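PDB 3U24: putative Lipoprotein from Shewanella oneidensis, which is of unknown function but binds zinc and calcium ions and is a putative lipoprotein of the DUF885 family, related to the zinc-peptidase clan. Local coordinates for residues E247-F252 with L516-L521. Residues are numbered along the deposited sequence; the frame is centred on the assembly and turned at random.
Sequences EQKFAF and LSQVQL. With ACY (acetic acid), chain Q.
Gln-518 O is gripped by two donors: Lys-249 NZ at 3.0 Å from across the contact and, weakly, the backbone N of Gln-520 at 2.8 Å. The second bond closes a classic gamma turn centred on Val-519, whose positive phi of 76° is unusual for a beta-branched residue. This turn lies in the loop joining helices 504-516 and 523-542 and packs against helix 243-254, deep in a largely helical chain and away from the annotated metal sites. The ammonium comes from above the carbonyl plane, 43° out of it. Lys-249 starts with CG anti to its own N (chi1 -171°), runs extended toward the loop and bends only at its last torsion, which swings NZ round to the carbonyl. The same NZ makes a salt bridge with Asp-253, one turn on in the helix, so the ammonium ties helix and loop together beside a carboxylate. With an alanine in place of Lys-249, Asp-253 would probably lose a charged mate, Gln-518 O the stronger of the two bonds described here, and Val-519 the cover on one flank. The Gln-518 side chain crosses that of Lys-249 at about a right angle, with Gln-518 OE1 3.4 Å from Lys-249 CE. Gln-518 NE2 donates a nearly straight bond to O of an acetic acid at 3.2 Å, a molecule probably from the crystallisation liquor. Asp-479 OD2 accepts from Val-519 N, securing the turn from helix 459-485. Val-519 turns its CB toward the helix and rests both methyls on it: Val-519 CG2 touches Lys-249 CG at 3.9 Å and Phe-250 N at 3.8 Å, while Val-519 CG1 lies 3.8 Å from Phe-250 CA.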
loop_
_atom_site.group_PDB
_atom_site.type_symbol
_atom_site.label_atom_id
_atom_site.label_comp_id
_atom_site.label_asym_id
_atom_site.label_seq_id
_atom_site.Cartn_x
_atom_site.Cartn_y
_atom_site.Cartn_z
ATOM N N GLU A 247 -9.827 11.788 10.733
ATOM C CA GLU A 247 -8.675 12.234 11.495
ATOM C C GLU A 247 -8.105 11.149 12.413
ATOM O O GLU A 247 -6.880 11.003 12.505
ATOM C CB GLU A 247 -9.019 13.452 12.326
ATOM C CG GLU A 247 -9.294 14.724 11.509
ATOM C CD GLU A 247 -8.028 15.347 10.927
ATOM O OE1 GLU A 247 -6.900 14.808 11.133
ATOM O OE2 GLU A 247 -8.147 16.373 10.222
ATOM N N GLN A 248 -8.967 10.391 13.098
ATOM C CA GLN A 248 -8.475 9.347 13.990
ATOM C C GLN A 248 -7.794 8.285 13.117
ATOM O O GLN A 248 -6.682 7.837 13.448
ATOM C CB GLN A 248 -9.581 8.734 14.901
ATOM C CG GLN A 248 -10.132 9.668 15.979
ATOM C CD GLN A 248 -11.482 9.266 16.689
ATOM O OE1 GLN A 248 -12.291 8.468 16.198
ATOM N NE2 GLN A 248 -11.728 9.890 17.842
ATOM N N LYS A 249 -8.414 7.884 11.998
ATOM C CA LYS A 249 -7.806 6.853 11.139
ATOM C C LYS A 249 -6.462 7.319 10.560
ATOM O O LYS A 249 -5.512 6.550 10.476
ATOM C CB LYS A 249 -8.743 6.431 10.004
ATOM C CG LYS A 249 -8.277 5.206 9.202
ATOM C CD LYS A 249 -9.427 4.663 8.324
ATOM C CE LYS A 249 -9.206 3.263 7.750
ATOM N NZ LYS A 249 -8.043 3.179 6.861
ATOM N N PHE A 250 -6.436 8.571 10.137
ATOM C CA PHE A 250 -5.248 9.202 9.603
ATOM C C PHE A 250 -4.169 9.177 10.667
ATOM O O PHE A 250 -3.075 8.752 10.363
ATOM C CB PHE A 250 -5.578 10.620 9.136
ATOM C CG PHE A 250 -4.428 11.379 8.544
ATOM C CD1 PHE A 250 -4.107 11.250 7.219
ATOM C CD2 PHE A 250 -3.698 12.285 9.320
ATOM C CE1 PHE A 250 -3.046 11.978 6.668
ATOM C CE2 PHE A 250 -2.646 13.007 8.779
ATOM C CZ PHE A 250 -2.298 12.830 7.462
ATOM N N ALA A 251 -4.473 9.523 11.916
ATOM C CA ALA A 251 -3.431 9.461 12.970
ATOM C C ALA A 251 -2.900 8.034 13.163
ATOM O O ALA A 251 -1.691 7.858 13.234
ATOM C CB ALA A 251 -3.915 10.046 14.283
ATOM N N PHE A 252 -3.773 7.011 13.184
ATOM C CA PHE A 252 -3.328 5.639 13.432
ATOM C C PHE A 252 -2.573 5.023 12.244
ATOM O O PHE A 252 -1.538 4.366 12.443
ATOM C CB PHE A 252 -4.496 4.678 13.787
ATOM C CG PHE A 252 -5.067 4.871 15.157
ATOM C CD1 PHE A 252 -4.236 4.902 16.280
ATOM C CD2 PHE A 252 -6.433 4.979 15.342
ATOM C CE1 PHE A 252 -4.754 5.064 17.538
ATOM C CE2 PHE A 252 -6.973 5.142 16.608
ATOM C CZ PHE A 252 -6.124 5.198 17.709
ATOM N N LEU A 516 -14.121 2.875 -1.492
ATOM C CA LEU A 516 -13.962 1.600 -0.795
ATOM C C LEU A 516 -12.898 1.622 0.291
ATOM O O LEU A 516 -12.903 0.797 1.162
ATOM C CB LEU A 516 -13.689 0.453 -1.804
ATOM C CG LEU A 516 -14.915 0.079 -2.679
ATOM C CD1 LEU A 516 -14.544 -0.869 -3.832
ATOM C CD2 LEU A 516 -16.028 -0.509 -1.825
ATOM N N SER A 517 -11.979 2.562 0.213
ATOM C CA SER A 517 -10.925 2.710 1.207
ATOM C C SER A 517 -10.842 4.176 1.648
ATOM O O SER A 517 -11.367 5.089 0.980
ATOM C CB SER A 517 -9.590 2.283 0.608
ATOM O OG SER A 517 -9.181 3.225 -0.373
ATOM N N GLN A 518 -10.203 4.382 2.784
ATOM C CA GLN A 518 -10.030 5.694 3.386
ATOM C C GLN A 518 -8.575 5.813 3.864
ATOM O O GLN A 518 -7.984 4.788 4.287
ATOM C CB GLN A 518 -10.962 5.849 4.589
ATOM C CG GLN A 518 -12.366 5.334 4.354
ATOM C CD GLN A 518 -12.460 3.860 4.614
ATOM O OE1 GLN A 518 -11.736 3.347 5.435
ATOM N NE2 GLN A 518 -13.329 3.175 3.904
ATOM N N VAL A 519 -8.016 7.030 3.741
ATOM C CA VAL A 519 -6.708 7.410 4.287
ATOM C C VAL A 519 -5.512 6.880 3.485
ATOM O O VAL A 519 -4.550 7.615 3.205
ATOM C CB VAL A 519 -6.628 7.073 5.801
ATOM C CG1 VAL A 519 -5.232 7.224 6.324
ATOM C CG2 VAL A 519 -7.565 7.998 6.581
ATOM N N GLN A 520 -5.559 5.630 3.051
ATOM C CA GLN A 520 -4.403 5.043 2.346
ATOM C C GLN A 520 -3.905 5.921 1.180
ATOM O O GLN A 520 -2.700 6.030 0.932
ATOM C CB GLN A 520 -4.712 3.591 1.927
ATOM C CG GLN A 520 -3.521 2.805 1.355
ATOM C CD GLN A 520 -3.129 3.263 -0.055
ATOM O OE1 GLN A 520 -3.976 3.716 -0.828
ATOM N NE2 GLN A 520 -1.824 3.201 -0.363
ATOM N N LEU A 521 -4.832 6.586 0.498
ATOM C CA LEU A 521 -4.502 7.424 -0.683
ATOM C C LEU A 521 -3.679 8.636 -0.306
ATOM O O LEU A 521 -2.939 9.120 -1.145
ATOM C CB LEU A 521 -5.750 7.868 -1.460
ATOM C CG LEU A 521 -6.168 6.858 -2.531
ATOM C CD1 LEU A 521 -7.591 7.157 -3.011
ATOM C CD2 LEU A 521 -5.169 6.862 -3.688
HETATM C C ACY Q . -12.611 -0.103 5.247
HETATM O O ACY Q . -13.088 -0.000 4.086
HETATM O OXT ACY Q . -11.691 0.649 5.694
HETATM C CH3 ACY Q . -13.110 -1.201 6.126
#